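Local coordinates for electron transfer flavoprotein, beta subunit (Thermotoga maritima, PDB 7KOE), which probably transfers electrons through a bound flavin-adenine dinucleotide, as the beta subunit of an electron transfer flavoprotein, at residues N46-R51 and T131-V136; A157-I162 and L193-E198; V16-V21 and V69-P74. All coordinates share one frame; numbering follows the deposited sequence.

Contact 1: residues N46-R51 and T131-V136; sequences NPDDER and TGKQAV. With FAD (flavin-adenine dinucleotide), chain I.
The FAD site is built here where Asn46, just ahead of helix 47-63, and Asp48 in its first turn meet Gly132 to Val136, the turn that leaves strand 128-132. The CG of Asn46 stands anti to the backbone N (chi1 -177°), which points ND2 at Gln134 O, although the modelled separation is too short to take literally; ND2 also donates to OD2 of Asp49 one helical turn on. The acid of Asp49 faces the hydroxyls O2B and O3B of the adenosine ribose, so the Asn46 bond is likely to hold that carboxylate in place, although the positions of OD2 and O3B in the model are less sure. Asp48 takes hold of Gln134 from its amide side: OD2 accepts a weak bond from Gln134 N at 3.0 Å. Gly132 brings its backbone close to the helix, its CA near Asp48 O; a beta carbon here would collide with Asp48 CB. Its N instead donates to FAD O2B at 3.2 Å (153°). Further along, Ala135 N gives a straighter bond to the phosphate oxygen O1A of FAD (3.2 Å, 164°), and Ala135 CB packs against the bridging O3P of FAD. Val136 CG2 lies 3.3 Å from Asn46 OD1 and 4.0 Å from Pro47 CD, its side chain crossing the proline at about a right angle. Outward, Lys133 NZ is bonded to Tyr211 of the neighbouring Electron transfer flavoprotein chain, and Thr131 OG1 to Thr194. A glycine at the end of a parallel strand and an acid in the first turn of a helix, closing together on a ribose, fit the nucleotide site of a Rossmann-like alpha/beta domain, as expected for the HUP clan.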
loop_
_atom_site.group_PDB
_atom_site.type_symbol
_atom_site.label_atom_id
_atom_site.label_comp_id
_atom_site.label_asym_id
_atom_site.label_seq_id
_atom_site.Cartn_x
_atom_site.Cartn_y
_atom_site.Cartn_z
ATOM N N ASN A 46 -17.492 -4.162 35.925
ATOM C CA ASN A 46 -18.790 -4.624 35.476
ATOM C C ASN A 46 -19.876 -3.912 36.275
ATOM O O ASN A 46 -19.792 -3.862 37.509
ATOM C CB ASN A 46 -18.879 -6.131 35.665
ATOM C CG ASN A 46 -20.165 -6.705 35.165
ATOM O OD1 ASN A 46 -20.615 -6.384 34.075
ATOM N ND2 ASN A 46 -20.775 -7.569 35.964
ATOM N N PRO A 47 -20.873 -3.310 35.619
ATOM C CA PRO A 47 -21.887 -2.542 36.357
ATOM C C PRO A 47 -22.775 -3.380 37.256
ATOM O O PRO A 47 -23.373 -2.828 38.184
ATOM C CB PRO A 47 -22.701 -1.878 35.241
ATOM C CG PRO A 47 -21.789 -1.851 34.080
ATOM C CD PRO A 47 -20.974 -3.093 34.169
ATOM N N ASP A 48 -22.890 -4.688 37.017
ATOM C CA ASP A 48 -23.522 -5.562 37.997
ATOM C C ASP A 48 -22.664 -5.742 39.240
ATOM O O ASP A 48 -23.195 -6.100 40.293
ATOM C CB ASP A 48 -23.819 -6.930 37.384
ATOM C CG ASP A 48 -24.996 -6.912 36.425
ATOM O OD1 ASP A 48 -25.939 -6.129 36.648
ATOM O OD2 ASP A 48 -24.980 -7.683 35.446
ATOM N N ASP A 49 -21.355 -5.507 39.139
ATOM C CA ASP A 49 -20.451 -5.663 40.269
ATOM C C ASP A 49 -20.249 -4.389 41.063
ATOM O O ASP A 49 -19.765 -4.462 42.194
ATOM C CB ASP A 49 -19.088 -6.173 39.804
ATOM C CG ASP A 49 -19.117 -7.628 39.453
ATOM O OD1 ASP A 49 -19.034 -8.448 40.384
ATOM O OD2 ASP A 49 -19.239 -7.965 38.266
ATOM N N GLU A 50 -20.594 -3.228 40.506
ATOM C CA GLU A 50 -20.598 -2.017 41.316
ATOM C C GLU A 50 -21.701 -2.059 42.362
ATOM O O GLU A 50 -21.560 -1.466 43.434
ATOM C CB GLU A 50 -20.750 -0.786 40.427
ATOM C CG GLU A 50 -19.507 -0.441 39.635
ATOM C CD GLU A 50 -19.789 0.509 38.487
ATOM O OE1 GLU A 50 -20.809 1.229 38.544
ATOM O OE2 GLU A 50 -18.994 0.536 37.524
ATOM N N ARG A 51 -22.797 -2.763 42.072
ATOM C CA ARG A 51 -23.824 -2.984 43.081
ATOM C C ARG A 51 -23.369 -4.003 44.111
ATOM O O ARG A 51 -23.790 -3.942 45.270
ATOM C CB ARG A 51 -25.122 -3.441 42.423
ATOM C CG ARG A 51 -25.416 -2.776 41.096
ATOM C CD ARG A 51 -25.704 -1.310 41.279
ATOM N NE ARG A 51 -26.487 -0.745 40.187
ATOM C CZ ARG A 51 -25.971 -0.302 39.048
ATOM N NH1 ARG A 51 -24.665 -0.361 38.839
ATOM N NH2 ARG A 51 -26.762 0.198 38.114
ATOM N N THR A 131 -20.944 -11.821 43.758
ATOM C CA THR A 131 -20.637 -11.616 42.355
ATOM C C THR A 131 -21.729 -10.762 41.738
ATOM O O THR A 131 -22.707 -10.396 42.389
ATOM C CB THR A 131 -20.505 -12.944 41.594
ATOM O OG1 THR A 131 -21.800 -13.522 41.407
ATOM C CG2 THR A 131 -19.628 -13.922 42.348
ATOM N N GLY A 132 -21.553 -10.432 40.482
ATOM C CA GLY A 132 -22.593 -9.751 39.748
ATOM C C GLY A 132 -23.459 -10.728 38.999
ATOM O O GLY A 132 -23.139 -11.906 38.886
ATOM N N LYS A 133 -24.579 -10.215 38.492
ATOM C CA LYS A 133 -25.509 -11.063 37.758
ATOM C C LYS A 133 -24.907 -11.508 36.435
ATOM O O LYS A 133 -25.053 -12.667 36.031
ATOM C CB LYS A 133 -26.828 -10.322 37.545
ATOM C CG LYS A 133 -27.910 -11.150 36.904
ATOM C CD LYS A 133 -28.251 -10.633 35.522
ATOM C CE LYS A 133 -29.230 -11.555 34.827
ATOM N NZ LYS A 133 -29.596 -11.076 33.467
ATOM N N GLN A 134 -24.195 -10.611 35.767
ATOM C CA GLN A 134 -23.583 -10.898 34.485
ATOM C C GLN A 134 -22.404 -9.967 34.285
ATOM O O GLN A 134 -22.435 -8.811 34.707
ATOM C CB GLN A 134 -24.568 -10.698 33.332
ATOM C CG GLN A 134 -25.280 -11.929 32.851
ATOM C CD GLN A 134 -26.210 -11.610 31.712
ATOM O OE1 GLN A 134 -26.235 -10.486 31.221
ATOM N NE2 GLN A 134 -26.986 -12.594 31.286
ATOM N N ALA A 135 -21.372 -10.467 33.622
ATOM C CA ALA A 135 -20.461 -9.574 32.932
ATOM C C ALA A 135 -21.139 -9.096 31.660
ATOM O O ALA A 135 -22.184 -9.613 31.270
ATOM C CB ALA A 135 -19.150 -10.273 32.603
ATOM N N VAL A 136 -20.557 -8.098 31.006
ATOM C CA VAL A 136 -21.196 -7.645 29.780
ATOM C C VAL A 136 -20.460 -8.159 28.547
ATOM O O VAL A 136 -21.096 -8.410 27.516
ATOM C CB VAL A 136 -21.331 -6.114 29.752
ATOM C CG1 VAL A 136 -22.356 -5.707 28.715
ATOM C CG2 VAL A 136 -21.732 -5.590 31.102
HETATM P PA FAD I . -20.076 -13.850 34.289
HETATM O O1A FAD I . -21.458 -13.652 33.770
HETATM O O2A FAD I . -19.672 -15.208 34.749
HETATM O O5B FAD I . -19.793 -12.800 35.460
HETATM C C5B FAD I . -20.534 -12.952 36.691
HETATM C C4B FAD I . -19.731 -12.377 37.830
HETATM O O4B FAD I . -18.635 -13.271 38.144
HETATM C C3B FAD I . -19.045 -11.034 37.573
HETATM O O3B FAD I . -19.929 -9.941 37.783
HETATM C C2B FAD I . -17.949 -11.072 38.638
HETATM O O2B FAD I . -18.433 -10.763 39.926
HETATM C C1B FAD I . -17.507 -12.529 38.547
HETATM N N9A FAD I . -16.456 -12.728 37.567
HETATM C C8A FAD I . -16.592 -12.921 36.221
HETATM N N7A FAD I . -15.439 -13.056 35.611
HETATM C C5A FAD I . -14.493 -12.938 36.620
HETATM C C6A FAD I . -13.087 -12.986 36.620
HETATM N N6A FAD I . -12.353 -13.171 35.528
HETATM N N1A FAD I . -12.461 -12.823 37.809
HETATM C C2A FAD I . -13.205 -12.633 38.904
HETATM N N3A FAD I . -14.526 -12.573 39.023
HETATM C C4A FAD I . -15.115 -12.734 37.829
HETATM N N1 FAD I . -17.181 -18.592 28.766
HETATM C C2 FAD I . -18.064 -19.585 28.998
HETATM O O2 FAD I . -17.953 -20.309 29.985
HETATM N N3 FAD I . -19.106 -19.828 28.168
HETATM C C4 FAD I . -19.324 -19.080 27.039
HETATM O O4 FAD I . -20.276 -19.332 26.319
HETATM C C4X FAD I . -18.428 -18.039 26.759
HETATM N N5 FAD I . -18.622 -17.319 25.686
HETATM C C5X FAD I . -17.730 -16.312 25.435
HETATM C C6 FAD I . -17.919 -15.528 24.284
HETATM C C7 FAD I . -17.063 -14.503 23.967
HETATM C C7M FAD I . -17.294 -13.683 22.724
HETATM C C8 FAD I . -15.968 -14.225 24.817
HETATM C C8M FAD I . -15.017 -13.103 24.492
HETATM C C9 FAD I . -15.773 -14.984 25.951
HETATM C C9A FAD I . -16.641 -16.036 26.283
HETATM N N10 FAD I . -16.471 -16.823 27.417
HETATM C C10 FAD I . -17.351 -17.849 27.694
HETATM C "C1'" FAD I . -15.343 -16.562 28.327
HETATM C "C2'" FAD I . -15.806 -16.223 29.730
HETATM O "O2'" FAD I . -16.287 -14.889 29.770
HETATM C "C3'" FAD I . -14.665 -16.362 30.740
HETATM O "O3'" FAD I . -14.472 -17.740 31.028
HETATM C "C4'" FAD I . -14.905 -15.592 32.040
HETATM O "O4'" FAD I . -14.111 -16.142 33.094
HETATM C "C5'" FAD I . -16.356 -15.603 32.459
HETATM O "O5'" FAD I . -16.922 -14.279 32.280
HETATM P P FAD I . -18.466 -14.142 31.888
HETATM O O1P FAD I . -18.591 -13.289 30.672
HETATM O O2P FAD I . -19.042 -15.515 31.850
HETATM O O3P FAD I . -19.048 -13.373 33.162
#

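Contact 2: residues A157-I162 and L193-E198; sequences AYVVRI and LTITDE
Val159 O is gripped twice by Thr196, through OG1 at 2.8 Å and more weakly through the backbone N at 3.4 Å. The hydroxyl comes from above the carbonyl plane and not onto a lone pair. With Val159 N donating to Thr194 O at 3.0 Å and 172°, these bonds make a single parallel beta bridge, Val159 with Ile195, at the place in the large mixed sheet where strand 154-162 turns a corner at Tyr158. Beyond it the strands diverge: the short axes of 159-162 and 193-195 run 107° apart. The torsion of Thr196 (chi1 59°) sets OG1 between its backbone N and carbonyl carbon, and this leaves CG2 to pack on Tyr158 CA at 3.7 Å. On the face carrying Val159 and Ile195, Val159 CG2 meets Leu193 CD2 at 3.7 Å, the two side chains crossing at about a right angle, and Ile195 CD1 lies 4.0 Å from Val159 CB. Leu55 of helix 47-63 covers Ile195 and Ile162, whereas Tyr158 packs on Arg106 of the Electron transfer flavoprotein chain. Ile162 and Leu193 reach tip to tip, CD1 to CD1, at 3.9 Å.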
loop_
_atom_site.group_PDB
_atom_site.type_symbol
_atom_site.label_atom_id
_atom_site.label_comp_id
_atom_site.label_asym_id
_atom_site.label_seq_id
_atom_site.Cartn_x
_atom_site.Cartn_y
_atom_site.Cartn_z
ATOM N N ALA A 157 -29.051 -16.321 43.783
ATOM C CA ALA A 157 -28.773 -15.581 42.566
ATOM C C ALA A 157 -29.888 -14.588 42.284
ATOM O O ALA A 157 -31.001 -14.724 42.788
ATOM C CB ALA A 157 -28.591 -16.535 41.385
ATOM N N TYR A 158 -29.553 -13.574 41.475
ATOM C CA TYR A 158 -30.467 -12.507 41.041
ATOM C C TYR A 158 -31.075 -11.754 42.223
ATOM O O TYR A 158 -32.288 -11.570 42.312
ATOM C CB TYR A 158 -31.558 -13.048 40.116
ATOM C CG TYR A 158 -31.037 -13.985 39.065
ATOM C CD1 TYR A 158 -30.408 -13.499 37.934
ATOM C CD2 TYR A 158 -31.172 -15.356 39.202
ATOM C CE1 TYR A 158 -29.921 -14.350 36.971
ATOM C CE2 TYR A 158 -30.683 -16.215 38.249
ATOM C CZ TYR A 158 -30.063 -15.706 37.133
ATOM O OH TYR A 158 -29.578 -16.554 36.168
ATOM N N VAL A 159 -30.216 -11.301 43.125
ATOM C CA VAL A 159 -30.660 -10.640 44.345
ATOM C C VAL A 159 -31.134 -9.232 44.020
ATOM O O VAL A 159 -30.418 -8.453 43.384
ATOM C CB VAL A 159 -29.531 -10.614 45.379
ATOM C CG1 VAL A 159 -30.022 -10.042 46.676
ATOM C CG2 VAL A 159 -29.003 -11.995 45.575
ATOM N N VAL A 160 -32.353 -8.907 44.448
ATOM C CA VAL A 160 -32.897 -7.571 44.290
ATOM C C VAL A 160 -32.977 -6.819 45.617
ATOM O O VAL A 160 -32.795 -5.597 45.635
ATOM C CB VAL A 160 -34.279 -7.633 43.604
ATOM C CG1 VAL A 160 -34.757 -6.258 43.172
ATOM C CG2 VAL A 160 -34.203 -8.518 42.402
ATOM N N ARG A 161 -33.210 -7.509 46.728
ATOM C CA ARG A 161 -33.240 -6.854 48.024
ATOM C C ARG A 161 -32.482 -7.694 49.036
ATOM O O ARG A 161 -32.272 -8.892 48.851
ATOM C CB ARG A 161 -34.673 -6.619 48.506
ATOM C CG ARG A 161 -35.221 -5.252 48.174
ATOM C CD ARG A 161 -36.550 -5.021 48.864
ATOM N NE ARG A 161 -37.570 -5.953 48.398
ATOM C CZ ARG A 161 -38.336 -5.748 47.333
ATOM N NH1 ARG A 161 -38.198 -4.641 46.618
ATOM N NH2 ARG A 161 -39.240 -6.651 46.980
ATOM N N ILE A 162 -32.063 -7.039 50.111
ATOM C CA ILE A 162 -31.425 -7.681 51.252
ATOM C C ILE A 162 -32.212 -7.240 52.476
ATOM O O ILE A 162 -32.297 -6.038 52.761
ATOM C CB ILE A 162 -29.945 -7.300 51.383
ATOM C CG1 ILE A 162 -29.135 -7.777 50.174
ATOM C CG2 ILE A 162 -29.379 -7.866 52.658
ATOM C CD1 ILE A 162 -28.862 -9.257 50.144
ATOM N N LEU A 193 -23.763 -14.904 46.898
ATOM C CA LEU A 193 -24.787 -14.072 46.300
ATOM C C LEU A 193 -24.427 -13.744 44.858
ATOM O O LEU A 193 -23.320 -14.004 44.386
ATOM C CB LEU A 193 -24.981 -12.794 47.104
ATOM C CG LEU A 193 -25.698 -12.961 48.439
ATOM C CD1 LEU A 193 -25.932 -11.627 49.102
ATOM C CD2 LEU A 193 -26.998 -13.640 48.201
ATOM N N THR A 194 -25.391 -13.172 44.150
ATOM C CA THR A 194 -25.216 -12.810 42.748
ATOM C C THR A 194 -26.142 -11.629 42.501
ATOM O O THR A 194 -27.362 -11.795 42.437
ATOM C CB THR A 194 -25.523 -13.995 41.838
ATOM O OG1 THR A 194 -24.510 -14.995 42.000
ATOM C CG2 THR A 194 -25.560 -13.597 40.401
ATOM N N ILE A 195 -25.562 -10.443 42.402
ATOM C CA ILE A 195 -26.276 -9.184 42.581
ATOM C C ILE A 195 -26.662 -8.611 41.227
ATOM O O ILE A 195 -25.869 -8.638 40.280
ATOM C CB ILE A 195 -25.408 -8.192 43.376
ATOM C CG1 ILE A 195 -24.762 -8.883 44.575
ATOM C CG2 ILE A 195 -26.222 -7.021 43.837
ATOM C CD1 ILE A 195 -25.731 -9.337 45.622
ATOM N N THR A 196 -27.881 -8.085 41.136
ATOM C CA THR A 196 -28.355 -7.405 39.943
ATOM C C THR A 196 -28.092 -5.904 40.035
ATOM O O THR A 196 -27.476 -5.410 40.978
ATOM C CB THR A 196 -29.843 -7.660 39.739
ATOM O OG1 THR A 196 -30.564 -7.199 40.885
ATOM C CG2 THR A 196 -30.105 -9.126 39.540
ATOM N N ASP A 197 -28.578 -5.165 39.035
ATOM C CA ASP A 197 -28.489 -3.711 39.058
ATOM C C ASP A 197 -29.472 -3.091 40.035
ATOM O O ASP A 197 -29.232 -1.985 40.528
ATOM C CB ASP A 197 -28.760 -3.126 37.672
ATOM C CG ASP A 197 -27.846 -3.681 36.610
ATOM O OD1 ASP A 197 -28.315 -4.507 35.799
ATOM O OD2 ASP A 197 -26.662 -3.285 36.569
ATOM N N GLU A 198 -30.576 -3.770 40.323
ATOM C CA GLU A 198 -31.676 -3.169 41.058
ATOM C C GLU A 198 -31.513 -3.259 42.565
ATOM O O GLU A 198 -32.436 -2.876 43.289
ATOM C CB GLU A 198 -33.006 -3.811 40.655
ATOM C CG GLU A 198 -33.429 -3.557 39.217
ATOM C CD GLU A 198 -32.927 -4.619 38.260
ATOM O OE1 GLU A 198 -32.357 -5.623 38.733
ATOM O OE2 GLU A 198 -33.098 -4.450 37.035
#

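Contact 3: residues V16-V21 and V69-P74; sequences VCIKQV and VITMGP. With FAD (flavin-adenine dinucleotide), chain I.
Cys17 and Ile70 pair on adjacent parallel strands, and just beyond them both strands run up to the adenine of FAD. Met72 reads its edge through the backbone: Met72 N donates to FAD N1A at 3.0 Å (162°), and FAD N6A donates back to Met72 O. Cys17 CB lies 3.4 Å from FAD N3A, around the ring from N1A. Lys19 lies over one face of the ring system, its CG anti to the backbone N (chi1 -167°) and the rest of the chain extended, with CD 3.4 Å from FAD N7A. The ammonium end goes on to a salt bridge with Asp137 and stays near the pyrophosphate, whose charge it would partly offset. Cutting this lysine back to an alanine would probably strip away the CG-CD part of the cover over the adenine and leave Asp137 without this charged mate.

Behind this shell the strands are joined by Ile70 N to Val16 O and by Ile18 N to Ile70 O, both at 3.1 Å. Cys17 SG packs on Ile70 CG2 at 3.7 Å, on the face turned to helix 105-119, which supplies Ile116 and Ile119. Ile18 CG1 packs on Val69 CG2 at 3.7 Å, and Thr71 OG1 lies 3.2 Å from Ile18 O. Helix 78-85 covers Val69 with Leu81 and Ala84, and helix 47-63 covers Val16 with Ala52 and Ala56. Two neighbouring parallel strands, linked by a crossover that includes helix 47-63 and, before it, the short strands 28-30, 35-37 and 43-45, present their C-terminal ends to an adenine recognised by backbone atoms, which is consistent with the Rossmann-like nucleotide-binding fold of the HUP clan.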
loop_
_atom_site.group_PDB
_atom_site.type_symbol
_atom_site.label_atom_id
_atom_site.label_comp_id
_atom_site.label_asym_id
_atom_site.label_seq_id
_atom_site.Cartn_x
_atom_site.Cartn_y
_atom_site.Cartn_z
ATOM N N VAL A 16 -15.611 -10.220 47.131
ATOM C CA VAL A 16 -16.369 -9.724 45.995
ATOM C C VAL A 16 -15.572 -10.022 44.738
ATOM O O VAL A 16 -14.555 -9.379 44.472
ATOM C CB VAL A 16 -16.665 -8.227 46.116
ATOM C CG1 VAL A 16 -17.637 -7.804 45.049
ATOM C CG2 VAL A 16 -17.211 -7.933 47.466
ATOM N N CYS A 17 -16.019 -10.994 43.956
ATOM C CA CYS A 17 -15.388 -11.267 42.673
ATOM C C CYS A 17 -15.905 -10.255 41.662
ATOM O O CYS A 17 -17.081 -10.290 41.299
ATOM C CB CYS A 17 -15.680 -12.695 42.227
ATOM S SG CYS A 17 -15.475 -13.924 43.524
ATOM N N ILE A 18 -15.043 -9.343 41.222
ATOM C CA ILE A 18 -15.399 -8.363 40.206
ATOM C C ILE A 18 -14.608 -8.658 38.942
ATOM O O ILE A 18 -13.558 -9.303 38.965
ATOM C CB ILE A 18 -15.171 -6.909 40.669
ATOM C CG1 ILE A 18 -13.683 -6.576 40.714
ATOM C CG2 ILE A 18 -15.797 -6.673 42.017
ATOM C CD1 ILE A 18 -13.394 -5.118 40.860
ATOM N N LYS A 19 -15.134 -8.187 37.817
ATOM C CA LYS A 19 -14.515 -8.418 36.523
ATOM C C LYS A 19 -14.349 -7.096 35.798
ATOM O O LYS A 19 -15.289 -6.298 35.734
ATOM C CB LYS A 19 -15.345 -9.376 35.674
ATOM C CG LYS A 19 -14.616 -9.896 34.458
ATOM C CD LYS A 19 -15.578 -10.415 33.430
ATOM C CE LYS A 19 -14.876 -10.769 32.144
ATOM N NZ LYS A 19 -15.854 -10.960 31.050
ATOM N N GLN A 20 -13.162 -6.870 35.249
ATOM C CA GLN A 20 -12.931 -5.691 34.431
ATOM C C GLN A 20 -13.559 -5.893 33.062
ATOM O O GLN A 20 -13.203 -6.824 32.336
ATOM C CB GLN A 20 -11.442 -5.414 34.303
ATOM C CG GLN A 20 -11.144 -4.012 33.861
ATOM C CD GLN A 20 -9.753 -3.864 33.320
ATOM O OE1 GLN A 20 -9.216 -4.781 32.706
ATOM N NE2 GLN A 20 -9.155 -2.704 33.543
ATOM N N VAL A 21 -14.491 -5.018 32.711
ATOM C CA VAL A 21 -15.327 -5.173 31.527
ATOM C C VAL A 21 -15.133 -3.915 30.690
ATOM O O VAL A 21 -15.000 -2.828 31.262
ATOM C CB VAL A 21 -16.793 -5.402 31.941
ATOM C CG1 VAL A 21 -17.755 -5.276 30.782
ATOM C CG2 VAL A 21 -16.944 -6.755 32.592
ATOM N N VAL A 69 -11.620 -8.119 47.603
ATOM C CA VAL A 69 -12.102 -8.099 46.229
ATOM C C VAL A 69 -11.061 -8.787 45.358
ATOM O O VAL A 69 -9.860 -8.551 45.514
ATOM C CB VAL A 69 -12.439 -6.663 45.764
ATOM C CG1 VAL A 69 -11.315 -5.705 46.011
ATOM C CG2 VAL A 69 -12.802 -6.624 44.305
ATOM N N ILE A 70 -11.511 -9.691 44.494
ATOM C CA ILE A 70 -10.616 -10.555 43.739
ATOM C C ILE A 70 -10.969 -10.465 42.261
ATOM O O ILE A 70 -12.143 -10.345 41.894
ATOM C CB ILE A 70 -10.670 -12.006 44.274
ATOM C CG1 ILE A 70 -9.662 -12.914 43.573
ATOM C CG2 ILE A 70 -12.066 -12.586 44.202
ATOM C CD1 ILE A 70 -9.606 -14.290 44.150
ATOM N N THR A 71 -9.945 -10.455 41.412
ATOM C CA THR A 71 -10.131 -10.425 39.971
ATOM C C THR A 71 -9.113 -11.340 39.319
ATOM O O THR A 71 -7.915 -11.231 39.587
ATOM C CB THR A 71 -9.983 -9.008 39.410
ATOM O OG1 THR A 71 -10.857 -8.126 40.114
ATOM C CG2 THR A 71 -10.339 -8.971 37.936
ATOM N N MET A 72 -9.594 -12.243 38.480
ATOM C CA MET A 72 -8.755 -13.039 37.596
ATOM C C MET A 72 -8.842 -12.385 36.225
ATOM O O MET A 72 -9.845 -12.526 35.524
ATOM C CB MET A 72 -9.218 -14.490 37.563
ATOM C CG MET A 72 -8.426 -15.371 36.627
ATOM S SD MET A 72 -9.446 -16.590 35.789
ATOM C CE MET A 72 -9.929 -15.685 34.326
ATOM N N GLY A 73 -7.804 -11.648 35.851
ATOM C CA GLY A 73 -7.827 -10.935 34.599
ATOM C C GLY A 73 -6.456 -10.570 34.077
ATOM O O GLY A 73 -5.429 -11.057 34.558
ATOM N N PRO A 74 -6.422 -9.696 33.074
ATOM C CA PRO A 74 -5.150 -9.242 32.498
ATOM C C PRO A 74 -4.393 -8.355 33.472
ATOM O O PRO A 74 -4.942 -7.968 34.514
ATOM C CB PRO A 74 -5.601 -8.454 31.255
ATOM C CG PRO A 74 -6.972 -8.931 30.973
ATOM C CD PRO A 74 -7.570 -9.196 32.304
HETATM P PA FAD I . -20.076 -13.850 34.289
HETATM O O1A FAD I . -21.458 -13.652 33.770
HETATM O O2A FAD I . -19.672 -15.208 34.749
HETATM O O5B FAD I . -19.793 -12.800 35.460
HETATM C C5B FAD I . -20.534 -12.952 36.691
HETATM C C4B FAD I . -19.731 -12.377 37.830
HETATM O O4B FAD I . -18.635 -13.271 38.144
HETATM C C3B FAD I . -19.045 -11.034 37.573
HETATM O O3B FAD I . -19.929 -9.941 37.783
HETATM C C2B FAD I . -17.949 -11.072 38.638
HETATM O O2B FAD I . -18.433 -10.763 39.926
HETATM C C1B FAD I . -17.507 -12.529 38.547
HETATM N N9A FAD I . -16.456 -12.728 37.567
HETATM C C8A FAD I . -16.592 -12.921 36.221
HETATM N N7A FAD I . -15.439 -13.056 35.611
HETATM C C5A FAD I . -14.493 -12.938 36.620
HETATM C C6A FAD I . -13.087 -12.986 36.620
HETATM N N6A FAD I . -12.353 -13.171 35.528
HETATM N N1A FAD I . -12.461 -12.823 37.809
HETATM C C2A FAD I . -13.205 -12.633 38.904
HETATM N N3A FAD I . -14.526 -12.573 39.023
HETATM C C4A FAD I . -15.115 -12.734 37.829
HETATM N N1 FAD I . -17.181 -18.592 28.766
HETATM C C2 FAD I . -18.064 -19.585 28.998
HETATM O O2 FAD I . -17.953 -20.309 29.985
HETATM N N3 FAD I . -19.106 -19.828 28.168
HETATM C C4 FAD I . -19.324 -19.080 27.039
HETATM O O4 FAD I . -20.276 -19.332 26.319
HETATM C C4X FAD I . -18.428 -18.039 26.759
HETATM N N5 FAD I . -18.622 -17.319 25.686
HETATM C C5X FAD I . -17.730 -16.312 25.435
HETATM C C6 FAD I . -17.919 -15.528 24.284
HETATM C C7 FAD I . -17.063 -14.503 23.967
HETATM C C7M FAD I . -17.294 -13.683 22.724
HETATM C C8 FAD I . -15.968 -14.225 24.817
HETATM C C8M FAD I . -15.017 -13.103 24.492
HETATM C C9 FAD I . -15.773 -14.984 25.951
HETATM C C9A FAD I . -16.641 -16.036 26.283
HETATM N N10 FAD I . -16.471 -16.823 27.417
HETATM C C10 FAD I . -17.351 -17.849 27.694
HETATM C "C1'" FAD I . -15.343 -16.562 28.327
HETATM C "C2'" FAD I . -15.806 -16.223 29.730
HETATM O "O2'" FAD I . -16.287 -14.889 29.770
HETATM C "C3'" FAD I . -14.665 -16.362 30.740
HETATM O "O3'" FAD I . -14.472 -17.740 31.028
HETATM C "C4'" FAD I . -14.905 -15.592 32.040
HETATM O "O4'" FAD I . -14.111 -16.142 33.094
HETATM C "C5'" FAD I . -16.356 -15.603 32.459
HETATM O "O5'" FAD I . -16.922 -14.279 32.280
HETATM P P FAD I . -18.466 -14.142 31.888
HETATM O O1P FAD I . -18.591 -13.289 30.672
HETATM O O2P FAD I . -19.042 -15.515 31.850
HETATM O O3P FAD I . -19.048 -13.373 33.162
#

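All three contacts are buried and reach one mixed sheet, in which strands 154-162, 191-195, 128-132, 13-22 and 66-72 follow as successive neighbours. Contact 1 lies nearest the centre of the chain, and it touches both others: Thr131 O meets Ile195 N at contact 2, and Asn46 N meets Lys19 O at contact 3. Contacts 1 and 3 share the FAD, the former polar and directed at ribose and phosphate, the latter taking the adenine between strand ends. Contact 2 does not bind the cofactor and combines one beta bridge and a threonine hydroxyl bond with Val, Leu and Ile packing. Another protein chain reaches contacts 1 and 2, but none touches the segments of contact 3.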